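Local coordinates for protein lactaldehyde dehydrogenase (Escherichia coli, PDB 2IMP) that oxidises L-lactaldehyde irreversibly to L-lactate with NAD+, also accepts glycolaldehyde and L-glyceraldehyde, and serves L-fucose and L-rhamnose breakdown, at residues G326-A331 and E335-K340; Q310-G315 and Y365-L370; S70-I75 and R161-A166. All blocks are in the same frame, centred on the assembly; numbering follows the deposited sequence.

Interaction 1 (G326-A331 and E335-K340); sequences GPLINA and ERVEQK. With NAI (1,4-dihydronicotinamide adenine dinucleotide), chain D.
E335 joins the two segments through the backbone: its N donates to A331 O at 2.9 Å, an i to i+4 bond in the first turn of helix 331-346. Its side chain runs back beside the same carbonyl, with CG 3.5 Å from A331 O, before the carboxylate leaves for the exposed side, where a charged residue costs little. A331 is itself exposed and takes part chiefly through that carbonyl. Next comes R336, whose side chain crosses to the cofactor rather than to 326-331. A bend in its chain, chi3 -66°, carries the guanidinium to the hydroxyl edge of the nicotinamide ribose, where NH2 comes to 2.7 Å from NAI O3D and NAI O2D lies over one face of the group, 2.9 Å from that same NH2. A leucine here would probably leave both ribose hydroxyls without their cationic neighbour and the ribose freer to shift. N330, across from it, is the N-cap of helix 331-346, its OD1 accepting from A333 N, and its CG stands between backbone N and carbonyl carbon (chi1 55°). Asparagine suits the post because its short side chain brings a carbonyl oxygen back to the first N-H groups of the helix; its ND2 merely comes within 3.6 Å of NAI O4D. The helix thus begins beside the nicotinamide end of the NAD(+) site. After R336, V337 turns toward the loop, and its CG2 meets L328 CD1 at 3.7 Å, the two branched side chains crossing at a slant. Both are buried, as befits their purely apolar character, and the loop carrying L328 is further fixed by backbone bonding to Y363. Farther on, K340 NZ hydrogen-bonds E383 O.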
loop_
_atom_site.group_PDB
_atom_site.type_symbol
_atom_site.label_atom_id
_atom_site.label_comp_id
_atom_site.label_asym_id
_atom_site.label_seq_id
_atom_site.Cartn_x
_atom_site.Cartn_y
_atom_site.Cartn_z
ATOM N N GLY A 326 -43.171 3.602 -0.583
ATOM C CA GLY A 326 -43.959 2.509 -0.050
ATOM C C GLY A 326 -44.303 2.799 1.402
ATOM O O GLY A 326 -44.136 3.924 1.868
ATOM N N PRO A 327 -44.787 1.805 2.150
ATOM C CA PRO A 327 -45.133 2.034 3.554
ATOM C C PRO A 327 -43.904 1.909 4.481
ATOM O O PRO A 327 -42.859 1.395 4.075
ATOM C CB PRO A 327 -46.136 0.930 3.827
ATOM C CG PRO A 327 -45.538 -0.213 3.056
ATOM C CD PRO A 327 -45.163 0.440 1.735
ATOM N N LEU A 328 -44.036 2.402 5.707
ATOM C CA LEU A 328 -42.966 2.264 6.676
ATOM C C LEU A 328 -42.891 0.790 7.144
ATOM O O LEU A 328 -43.883 0.063 7.030
ATOM C CB LEU A 328 -43.206 3.186 7.871
ATOM C CG LEU A 328 -43.216 4.685 7.573
ATOM C CD1 LEU A 328 -43.297 5.459 8.884
ATOM C CD2 LEU A 328 -41.954 5.071 6.817
ATOM N N ILE A 329 -41.741 0.365 7.661
ATOM C CA ILE A 329 -41.567 -1.026 8.074
ATOM C C ILE A 329 -42.631 -1.600 9.042
ATOM O O ILE A 329 -43.164 -2.684 8.806
ATOM C CB ILE A 329 -40.148 -1.259 8.675
ATOM C CG1 ILE A 329 -39.868 -2.759 8.789
ATOM C CG2 ILE A 329 -40.034 -0.597 10.034
ATOM C CD1 ILE A 329 -39.931 -3.500 7.462
ATOM N N ASN A 330 -42.934 -0.879 10.115
ATOM C CA ASN A 330 -43.925 -1.354 11.075
ATOM C C ASN A 330 -44.671 -0.245 11.856
ATOM O O ASN A 330 -44.391 0.942 11.698
ATOM C CB ASN A 330 -43.271 -2.315 12.075
ATOM C CG ASN A 330 -42.066 -1.704 12.770
ATOM O OD1 ASN A 330 -42.094 -0.546 13.187
ATOM N ND2 ASN A 330 -41.000 -2.490 12.907
ATOM N N ALA A 331 -45.612 -0.668 12.695
ATOM C CA ALA A 331 -46.411 0.242 13.501
ATOM C C ALA A 331 -45.595 1.224 14.361
ATOM O O ALA A 331 -45.831 2.432 14.328
ATOM C CB ALA A 331 -47.359 -0.559 14.390
ATOM N N GLU A 335 -45.634 5.364 14.316
ATOM C CA GLU A 335 -45.921 6.130 15.518
ATOM C C GLU A 335 -44.806 7.119 15.884
ATOM O O GLU A 335 -45.071 8.284 16.179
ATOM C CB GLU A 335 -46.170 5.195 16.699
ATOM C CG GLU A 335 -47.513 4.492 16.663
ATOM C CD GLU A 335 -47.726 3.601 17.871
ATOM O OE1 GLU A 335 -47.514 4.084 19.006
ATOM O OE2 GLU A 335 -48.108 2.423 17.688
ATOM N N ARG A 336 -43.563 6.647 15.864
ATOM C CA ARG A 336 -42.448 7.524 16.180
ATOM C C ARG A 336 -42.335 8.724 15.219
ATOM O O ARG A 336 -41.952 9.821 15.625
ATOM C CB ARG A 336 -41.133 6.737 16.206
ATOM C CG ARG A 336 -41.008 5.808 17.411
ATOM C CD ARG A 336 -39.569 5.362 17.641
ATOM N NE ARG A 336 -39.067 4.522 16.558
ATOM C CZ ARG A 336 -39.443 3.265 16.341
ATOM N NH1 ARG A 336 -40.329 2.682 17.139
ATOM N NH2 ARG A 336 -38.946 2.595 15.311
ATOM N N VAL A 337 -42.672 8.504 13.952
ATOM C CA VAL A 337 -42.634 9.594 12.987
ATOM C C VAL A 337 -43.668 10.678 13.339
ATOM O O VAL A 337 -43.353 11.866 13.364
ATOM C CB VAL A 337 -42.915 9.098 11.555
ATOM C CG1 VAL A 337 -42.776 10.252 10.570
ATOM C CG2 VAL A 337 -41.957 7.979 11.199
ATOM N N GLU A 338 -44.895 10.240 13.614
ATOM C CA GLU A 338 -45.964 11.153 13.998
ATOM C C GLU A 338 -45.550 12.033 15.191
ATOM O O GLU A 338 -45.606 13.262 15.134
ATOM C CB GLU A 338 -47.213 10.374 14.410
ATOM C CG GLU A 338 -47.720 9.360 13.413
ATOM C CD GLU A 338 -48.965 8.645 13.918
ATOM O OE1 GLU A 338 -49.979 9.330 14.181
ATOM O OE2 GLU A 338 -48.932 7.402 14.058
ATOM N N GLN A 339 -45.137 11.361 16.262
ATOM C CA GLN A 339 -44.708 12.025 17.478
ATOM C C GLN A 339 -43.587 13.050 17.253
ATOM O O GLN A 339 -43.608 14.140 17.824
ATOM C CB GLN A 339 -44.254 10.985 18.500
ATOM C CG GLN A 339 -45.313 9.943 18.818
ATOM C CD GLN A 339 -44.875 8.970 19.894
ATOM O OE1 GLN A 339 -43.859 8.284 19.755
ATOM N NE2 GLN A 339 -45.642 8.903 20.976
ATOM N N LYS A 340 -42.614 12.690 16.424
ATOM C CA LYS A 340 -41.523 13.604 16.140
ATOM C C LYS A 340 -41.967 14.820 15.312
ATOM O O LYS A 340 -41.531 15.941 15.564
ATOM C CB LYS A 340 -40.378 12.862 15.449
ATOM C CG LYS A 340 -39.692 11.876 16.382
ATOM C CD LYS A 340 -38.487 11.215 15.746
ATOM C CE LYS A 340 -37.815 10.269 16.731
ATOM N NZ LYS A 340 -36.638 9.586 16.129
HETATM P PA NAI D . -32.443 -2.635 15.056
HETATM O O1A NAI D . -31.196 -2.398 15.801
HETATM O O2A NAI D . -33.698 -2.474 15.922
HETATM O O5B NAI D . -32.399 -4.098 14.417
HETATM C C5B NAI D . -31.354 -4.559 13.574
HETATM C C4B NAI D . -30.884 -5.969 13.964
HETATM O O4B NAI D . -30.342 -5.992 15.286
HETATM C C3B NAI D . -31.995 -7.032 13.961
HETATM O O3B NAI D . -31.521 -8.232 13.356
HETATM C C2B NAI D . -32.342 -7.163 15.430
HETATM O O2B NAI D . -32.979 -8.356 15.804
HETATM C C1B NAI D . -31.001 -6.967 16.092
HETATM N N9A NAI D . -31.087 -6.505 17.509
HETATM C C8A NAI D . -31.954 -5.599 18.119
HETATM N N7A NAI D . -31.636 -5.517 19.447
HETATM C C5A NAI D . -30.596 -6.344 19.694
HETATM C C6A NAI D . -29.869 -6.653 20.862
HETATM N N6A NAI D . -30.176 -6.087 22.028
HETATM N N1A NAI D . -28.815 -7.575 20.791
HETATM C C2A NAI D . -28.481 -8.181 19.571
HETATM N N3A NAI D . -29.209 -7.868 18.412
HETATM C C4A NAI D . -30.242 -6.963 18.478
HETATM O O3 NAI D . -32.415 -1.586 13.842
HETATM P PN NAI D . -33.402 -1.530 12.567
HETATM O O1N NAI D . -33.487 -2.844 11.906
HETATM O O2N NAI D . -32.953 -0.368 11.728
HETATM O O5D NAI D . -34.791 -1.119 13.289
HETATM C C5D NAI D . -35.871 -1.984 13.537
HETATM C C4D NAI D . -36.919 -1.181 14.275
HETATM O O4D NAI D . -37.913 -2.068 14.778
HETATM C C3D NAI D . -36.627 -0.237 15.464
HETATM O O3D NAI D . -36.720 1.112 15.049
HETATM C C2D NAI D . -37.637 -0.586 16.526
HETATM O O2D NAI D . -38.164 0.547 17.179
HETATM C C1D NAI D . -38.663 -1.381 15.757
HETATM N N1N NAI D . -39.429 -2.290 16.669
HETATM C C2N NAI D . -38.877 -3.546 16.941
HETATM C C3N NAI D . -39.568 -4.446 17.798
HETATM C C7N NAI D . -38.991 -5.811 18.102
HETATM O O7N NAI D . -39.698 -6.662 18.941
HETATM N N7N NAI D . -37.831 -6.245 17.606
HETATM C C4N NAI D . -40.822 -4.036 18.361
HETATM C C5N NAI D . -41.367 -2.751 18.072
HETATM C C6N NAI D . -40.651 -1.884 17.215
#

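Interaction 2 (Q310-G315 and Y365-L370)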
loop_
_atom_site.group_PDB
_atom_site.type_symbol
_atom_site.label_atom_id
_atom_site.label_comp_id
_atom_site.label_asym_id
_atom_site.label_seq_id
_atom_site.Cartn_x
_atom_site.Cartn_y
_atom_site.Cartn_z
ATOM N N GLN A 310 -44.478 17.075 -3.689
ATOM C CA GLN A 310 -45.902 16.896 -3.936
ATOM C C GLN A 310 -46.161 15.770 -4.949
ATOM O O GLN A 310 -47.146 15.037 -4.849
ATOM C CB GLN A 310 -46.539 18.186 -4.462
ATOM C CG GLN A 310 -47.159 19.069 -3.395
ATOM C CD GLN A 310 -48.204 20.020 -3.967
ATOM O OE1 GLN A 310 -49.251 19.592 -4.456
ATOM N NE2 GLN A 310 -47.918 21.317 -3.912
ATOM N N ALA A 311 -45.251 15.659 -5.912
ATOM C CA ALA A 311 -45.324 14.646 -6.956
ATOM C C ALA A 311 -45.029 13.220 -6.451
ATOM O O ALA A 311 -45.300 12.236 -7.141
ATOM C CB ALA A 311 -44.362 15.001 -8.079
ATOM N N VAL A 312 -44.459 13.132 -5.253
ATOM C CA VAL A 312 -44.144 11.842 -4.654
ATOM C C VAL A 312 -45.393 11.081 -4.180
ATOM O O VAL A 312 -46.016 11.454 -3.190
ATOM C CB VAL A 312 -43.180 12.007 -3.450
ATOM C CG1 VAL A 312 -42.992 10.677 -2.739
ATOM C CG2 VAL A 312 -41.839 12.526 -3.931
ATOM N N GLN A 313 -45.753 10.031 -4.909
ATOM C CA GLN A 313 -46.912 9.217 -4.569
ATOM C C GLN A 313 -46.556 8.011 -3.675
ATOM O O GLN A 313 -45.521 7.373 -3.866
ATOM C CB GLN A 313 -47.568 8.682 -5.844
ATOM C CG GLN A 313 -47.847 9.723 -6.918
ATOM C CD GLN A 313 -49.250 10.296 -6.849
ATOM O OE1 GLN A 313 -49.592 11.029 -5.920
ATOM N NE2 GLN A 313 -50.072 9.958 -7.838
ATOM N N PHE A 314 -47.410 7.711 -2.705
ATOM C CA PHE A 314 -47.163 6.572 -1.838
ATOM C C PHE A 314 -48.261 5.502 -1.934
ATOM O O PHE A 314 -49.397 5.806 -2.302
ATOM C CB PHE A 314 -46.993 7.036 -0.386
ATOM C CG PHE A 314 -48.217 7.680 0.205
ATOM C CD1 PHE A 314 -49.299 6.908 0.618
ATOM C CD2 PHE A 314 -48.285 9.062 0.354
ATOM C CE1 PHE A 314 -50.426 7.503 1.184
ATOM C CE2 PHE A 314 -49.407 9.667 0.918
ATOM C CZ PHE A 314 -50.480 8.887 1.331
ATOM N N GLY A 315 -47.908 4.260 -1.625
ATOM C CA GLY A 315 -48.879 3.184 -1.689
ATOM C C GLY A 315 -48.252 1.802 -1.702
ATOM O O GLY A 315 -47.051 1.646 -1.466
ATOM N N TYR A 365 -47.039 7.172 5.727
ATOM C CA TYR A 365 -46.839 8.538 6.174
ATOM C C TYR A 365 -46.494 9.432 4.971
ATOM O O TYR A 365 -45.545 9.156 4.241
ATOM C CB TYR A 365 -45.730 8.635 7.221
ATOM C CG TYR A 365 -45.797 9.931 7.999
ATOM C CD1 TYR A 365 -46.719 10.095 9.033
ATOM C CD2 TYR A 365 -44.998 11.021 7.653
ATOM C CE1 TYR A 365 -46.848 11.312 9.699
ATOM C CE2 TYR A 365 -45.119 12.243 8.312
ATOM C CZ TYR A 365 -46.051 12.381 9.331
ATOM O OH TYR A 365 -46.207 13.592 9.960
ATOM N N PRO A 366 -47.262 10.503 4.759
ATOM C CA PRO A 366 -47.031 11.412 3.635
ATOM C C PRO A 366 -45.699 12.186 3.633
ATOM O O PRO A 366 -45.179 12.560 4.685
ATOM C CB PRO A 366 -48.231 12.348 3.710
ATOM C CG PRO A 366 -48.427 12.480 5.185
ATOM C CD PRO A 366 -48.304 11.040 5.654
ATOM N N PRO A 367 -45.137 12.418 2.436
ATOM C CA PRO A 367 -43.883 13.158 2.347
ATOM C C PRO A 367 -44.121 14.479 3.104
ATOM O O PRO A 367 -45.041 15.234 2.786
ATOM C CB PRO A 367 -43.718 13.362 0.845
ATOM C CG PRO A 367 -44.292 12.104 0.290
ATOM C CD PRO A 367 -45.557 11.937 1.108
ATOM N N THR A 368 -43.298 14.735 4.108
ATOM C CA THR A 368 -43.463 15.931 4.910
ATOM C C THR A 368 -42.302 16.928 4.844
ATOM O O THR A 368 -41.139 16.562 4.995
ATOM C CB THR A 368 -43.708 15.544 6.376
ATOM O OG1 THR A 368 -44.875 14.716 6.453
ATOM C CG2 THR A 368 -43.898 16.780 7.239
ATOM N N LEU A 369 -42.645 18.186 4.600
ATOM C CA LEU A 369 -41.662 19.251 4.530
ATOM C C LEU A 369 -41.815 20.260 5.682
ATOM O O LEU A 369 -42.857 20.902 5.816
ATOM C CB LEU A 369 -41.777 19.984 3.194
ATOM C CG LEU A 369 -40.842 21.180 3.003
ATOM C CD1 LEU A 369 -39.397 20.731 3.144
ATOM C CD2 LEU A 369 -41.082 21.799 1.637
ATOM N N LEU A 370 -40.782 20.373 6.508
ATOM C CA LEU A 370 -40.817 21.293 7.632
ATOM C C LEU A 370 -39.879 22.500 7.477
ATOM O O LEU A 370 -38.685 22.345 7.217
ATOM C CB LEU A 370 -40.487 20.546 8.928
ATOM C CG LEU A 370 -41.383 19.342 9.240
ATOM C CD1 LEU A 370 -40.928 18.683 10.533
ATOM C CD2 LEU A 370 -42.832 19.792 9.349
#
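V312 and P367 form the close-packed part of this contact. V312 CG1, held anti to the backbone N (chi1 173°), comes to 3.6 Å from P367 CG, and V312 CB follows at 3.9 Å, so the valine sets one branch and its branch point against the rim of the proline ring. Beside it the packing is looser. F314, partly exposed, stands obliquely to the two prolines, with CE2 4.0 Å from P366 CB and CD2 4.0 Å from P367 CD; its side chain lies beside that of P366, both heading the same way, and also meets V358. No hydrogen bond joins the segments, and proline, which has no amide hydrogen to satisfy, suits such an apolar seam. The seam ties the loop after helix 298-310 to the entry of strand 368-371, which pairs antiparallel with 350-353 and parallel with 388-394 in the large mixed sheet of the catalytic domain. At that entry T368 OG1 donates back to P366 O at 2.8 Å and also hydrogen-bonds G355 N, bracing the turn of the chain into the strand. P366 CD meanwhile lies 3.6 Å above one face of the Y365 ring, toward its rim, and Y365 is buried against helix 331-346. The solvent side is different: Q310 and Q313 point away from the prolines, polar residues on an exposed flank.

Interaction 3 (S70-I75 and R161-A166). With LAC (lactic acid), chain E; SO4 (sulfate ion), chain C.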
loop_
_atom_site.group_PDB
_atom_site.type_symbol
_atom_site.label_atom_id
_atom_site.label_comp_id
_atom_site.label_asym_id
_atom_site.label_seq_id
_atom_site.Cartn_x
_atom_site.Cartn_y
_atom_site.Cartn_z
ATOM N N SER A 70 -14.369 -18.777 -5.990
ATOM C CA SER A 70 -15.174 -19.582 -6.894
ATOM C C SER A 70 -16.547 -19.911 -6.258
ATOM O O SER A 70 -17.584 -19.836 -6.912
ATOM C CB SER A 70 -14.428 -20.872 -7.247
ATOM O OG SER A 70 -15.139 -21.616 -8.216
ATOM N N TRP A 71 -16.526 -20.261 -4.975
ATOM C CA TRP A 71 -17.760 -20.538 -4.255
ATOM C C TRP A 71 -18.675 -19.298 -4.198
ATOM O O TRP A 71 -19.891 -19.398 -4.391
ATOM C CB TRP A 71 -17.460 -21.022 -2.830
ATOM C CG TRP A 71 -17.091 -22.476 -2.767
ATOM C CD1 TRP A 71 -15.894 -23.011 -2.381
ATOM C CD2 TRP A 71 -17.927 -23.582 -3.123
ATOM N NE1 TRP A 71 -15.934 -24.383 -2.475
ATOM C CE2 TRP A 71 -17.169 -24.758 -2.928
ATOM C CE3 TRP A 71 -19.244 -23.688 -3.589
ATOM C CZ2 TRP A 71 -17.690 -26.030 -3.185
ATOM C CZ3 TRP A 71 -19.759 -24.954 -3.845
ATOM C CH2 TRP A 71 -18.983 -26.108 -3.641
ATOM N N LEU A 72 -18.067 -18.141 -3.937
ATOM C CA LEU A 72 -18.815 -16.892 -3.892
ATOM C C LEU A 72 -19.461 -16.563 -5.249
ATOM O O LEU A 72 -20.601 -16.120 -5.309
ATOM C CB LEU A 72 -17.908 -15.735 -3.457
ATOM C CG LEU A 72 -17.460 -15.692 -1.994
ATOM C CD1 LEU A 72 -16.498 -14.522 -1.795
ATOM C CD2 LEU A 72 -18.677 -15.538 -1.083
ATOM N N ARG A 73 -18.722 -16.792 -6.329
ATOM C CA ARG A 73 -19.261 -16.547 -7.666
ATOM C C ARG A 73 -20.471 -17.442 -7.995
ATOM O O ARG A 73 -21.376 -17.033 -8.718
ATOM C CB ARG A 73 -18.170 -16.734 -8.722
ATOM C CG ARG A 73 -17.286 -15.513 -8.858
ATOM C CD ARG A 73 -15.976 -15.806 -9.555
ATOM N NE ARG A 73 -15.153 -14.599 -9.566
ATOM C CZ ARG A 73 -13.825 -14.587 -9.618
ATOM N NH1 ARG A 73 -13.142 -15.727 -9.666
ATOM N NH2 ARG A 73 -13.179 -13.424 -9.610
ATOM N N LYS A 74 -20.465 -18.660 -7.466
ATOM C CA LYS A 74 -21.589 -19.556 -7.670
ATOM C C LYS A 74 -22.837 -19.008 -6.977
ATOM O O LYS A 74 -23.951 -19.137 -7.485
ATOM C CB LYS A 74 -21.274 -20.952 -7.129
ATOM C CG LYS A 74 -20.225 -21.682 -7.942
ATOM C CD LYS A 74 -19.891 -23.030 -7.348
ATOM C CE LYS A 74 -18.833 -23.731 -8.183
ATOM N NZ LYS A 74 -18.424 -25.023 -7.553
ATOM N N ILE A 75 -22.630 -18.390 -5.815
ATOM C CA ILE A 75 -23.739 -17.805 -5.087
ATOM C C ILE A 75 -24.340 -16.585 -5.820
ATOM O O ILE A 75 -25.555 -16.472 -5.955
ATOM C CB ILE A 75 -23.321 -17.391 -3.656
ATOM C CG1 ILE A 75 -22.977 -18.639 -2.842
ATOM C CG2 ILE A 75 -24.455 -16.610 -2.985
ATOM C CD1 ILE A 75 -22.381 -18.356 -1.480
ATOM N N ARG A 161 -22.920 -7.916 2.161
ATOM C CA ARG A 161 -21.964 -6.952 2.682
ATOM C C ARG A 161 -21.111 -7.525 3.827
ATOM O O ARG A 161 -19.972 -7.100 4.042
ATOM C CB ARG A 161 -22.689 -5.698 3.155
ATOM C CG ARG A 161 -21.767 -4.514 3.421
ATOM C CD ARG A 161 -22.567 -3.289 3.849
ATOM N NE ARG A 161 -22.213 -2.117 3.061
ATOM C CZ ARG A 161 -22.826 -0.940 3.144
ATOM N NH1 ARG A 161 -23.836 -0.766 3.994
ATOM N NH2 ARG A 161 -22.433 0.064 2.369
ATOM N N LYS A 162 -21.675 -8.490 4.550
ATOM C CA LYS A 162 -20.943 -9.118 5.638
ATOM C C LYS A 162 -20.350 -10.503 5.271
ATOM O O LYS A 162 -19.175 -10.732 5.482
ATOM C CB LYS A 162 -21.834 -9.239 6.884
ATOM C CG LYS A 162 -22.415 -7.904 7.339
ATOM C CD LYS A 162 -23.300 -8.045 8.571
ATOM C CE LYS A 162 -24.066 -6.750 8.850
ATOM N NZ LYS A 162 -23.173 -5.575 9.059
ATOM N N MET A 163 -21.162 -11.389 4.693
ATOM C CA MET A 163 -20.691 -12.727 4.336
ATOM C C MET A 163 -19.645 -12.814 3.191
ATOM O O MET A 163 -18.763 -13.670 3.230
ATOM C CB MET A 163 -21.887 -13.649 4.017
ATOM C CG MET A 163 -22.534 -13.464 2.644
ATOM S SD MET A 163 -21.643 -14.275 1.278
ATOM C CE MET A 163 -22.077 -15.984 1.536
ATOM N N ALA A 164 -19.747 -11.941 2.191
ATOM C CA ALA A 164 -18.801 -11.966 1.079
ATOM C C ALA A 164 -17.328 -11.730 1.523
ATOM O O ALA A 164 -16.452 -12.549 1.238
ATOM C CB ALA A 164 -19.217 -10.941 0.009
ATOM N N PRO A 165 -17.058 -10.619 2.232
ATOM C CA PRO A 165 -15.687 -10.344 2.690
ATOM C C PRO A 165 -15.269 -11.436 3.706
ATOM O O PRO A 165 -14.136 -11.912 3.697
ATOM C CB PRO A 165 -15.801 -8.980 3.373
ATOM C CG PRO A 165 -17.083 -8.399 2.827
ATOM C CD PRO A 165 -17.985 -9.571 2.689
ATOM N N ALA A 166 -16.204 -11.810 4.576
ATOM C CA ALA A 166 -15.935 -12.834 5.581
ATOM C C ALA A 166 -15.454 -14.163 4.972
ATOM O O ALA A 166 -14.386 -14.669 5.331
ATOM C CB ALA A 166 -17.182 -13.075 6.438
HETATM C C LAC E . -26.334 1.750 3.836
HETATM C CA LAC E . -27.462 1.192 4.651
HETATM C CB LAC E . -28.176 0.088 3.852
HETATM O O LAC E . -25.175 1.653 4.239
HETATM O OHN LAC E . -26.951 0.596 5.856
HETATM O OXT LAC E . -26.605 2.390 2.693
HETATM S S SO4 C . -14.583 -19.490 -11.108
HETATM O O1 SO4 C . -15.804 -18.676 -10.941
HETATM O O2 SO4 C . -13.584 -19.094 -10.096
HETATM O O3 SO4 C . -14.914 -20.918 -10.939
HETATM O O4 SO4 C . -14.030 -19.270 -12.458
#
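L72 and M163 run past one another flank to flank, heading opposite ways, with L72 CD2 lying 4.0 Å from M163 SD. The leucine's other branch reaches the backbone, with CD1 3.6 Å from A164 O; the small alanine probably allows so close an approach. One turn along helix 65-81, I75 meets the methionine tip to tip, I75 CD1 to M163 CE at 3.8 Å. M163 gets there by coiling: CG sits between backbone N and carbonyl carbon (chi1 78°), and two further bends turn the sulfur and methyl toward the other helix, a fit that an unbranched, flexible chain allows. The axes of the short segments pass 10.9 Å apart at 152°, nearly antiparallel. Helix 155-168 connects the parallel strands 134-149 and 172-176, the beta-alpha-beta arrangement of the Rossmann-like NAD-binding domain, and helix 65-81 packs against it. F188 of helix 183-195 touches both I75 and M163, while L167 and L168 add to the surroundings of L72. Farther out, P165, which lacks an amide hydrogen, marks a kink in the helix. On the substrate side of helix 155-168, R161 NH1 donates to LAC O at 2.8 Å, nearly straight at 176° and in the guanidinium plane; salt bridges from NH2 to D461 and E443 position it. On the far flank, R73 pairs with E117 of a neighbouring subunit.

In the fold
Interaction 3 closes first along the chain; the first segment of interaction 2 follows much later, then both segments of interaction 1, and residues 365-370 complete interaction 2. Interactions 1 and 2, both of the catalytic domain, are neighbours, their centres about 13 Å apart, and they touch where V337 CG1 lies 3.7 Å from Y365 CD2, so helix 331-346 rests on the chain entering strand 368-371. Interaction 3, in the NAD-binding domain, lies across the chain's centre, about 34 Å from interaction 1 and 38 Å from interaction 2, centre to centre. The active site lies between: interaction 1 adjoins the cofactor's nicotinamide end, and helix 155-168 of interaction 3 carries R161 to the lactate.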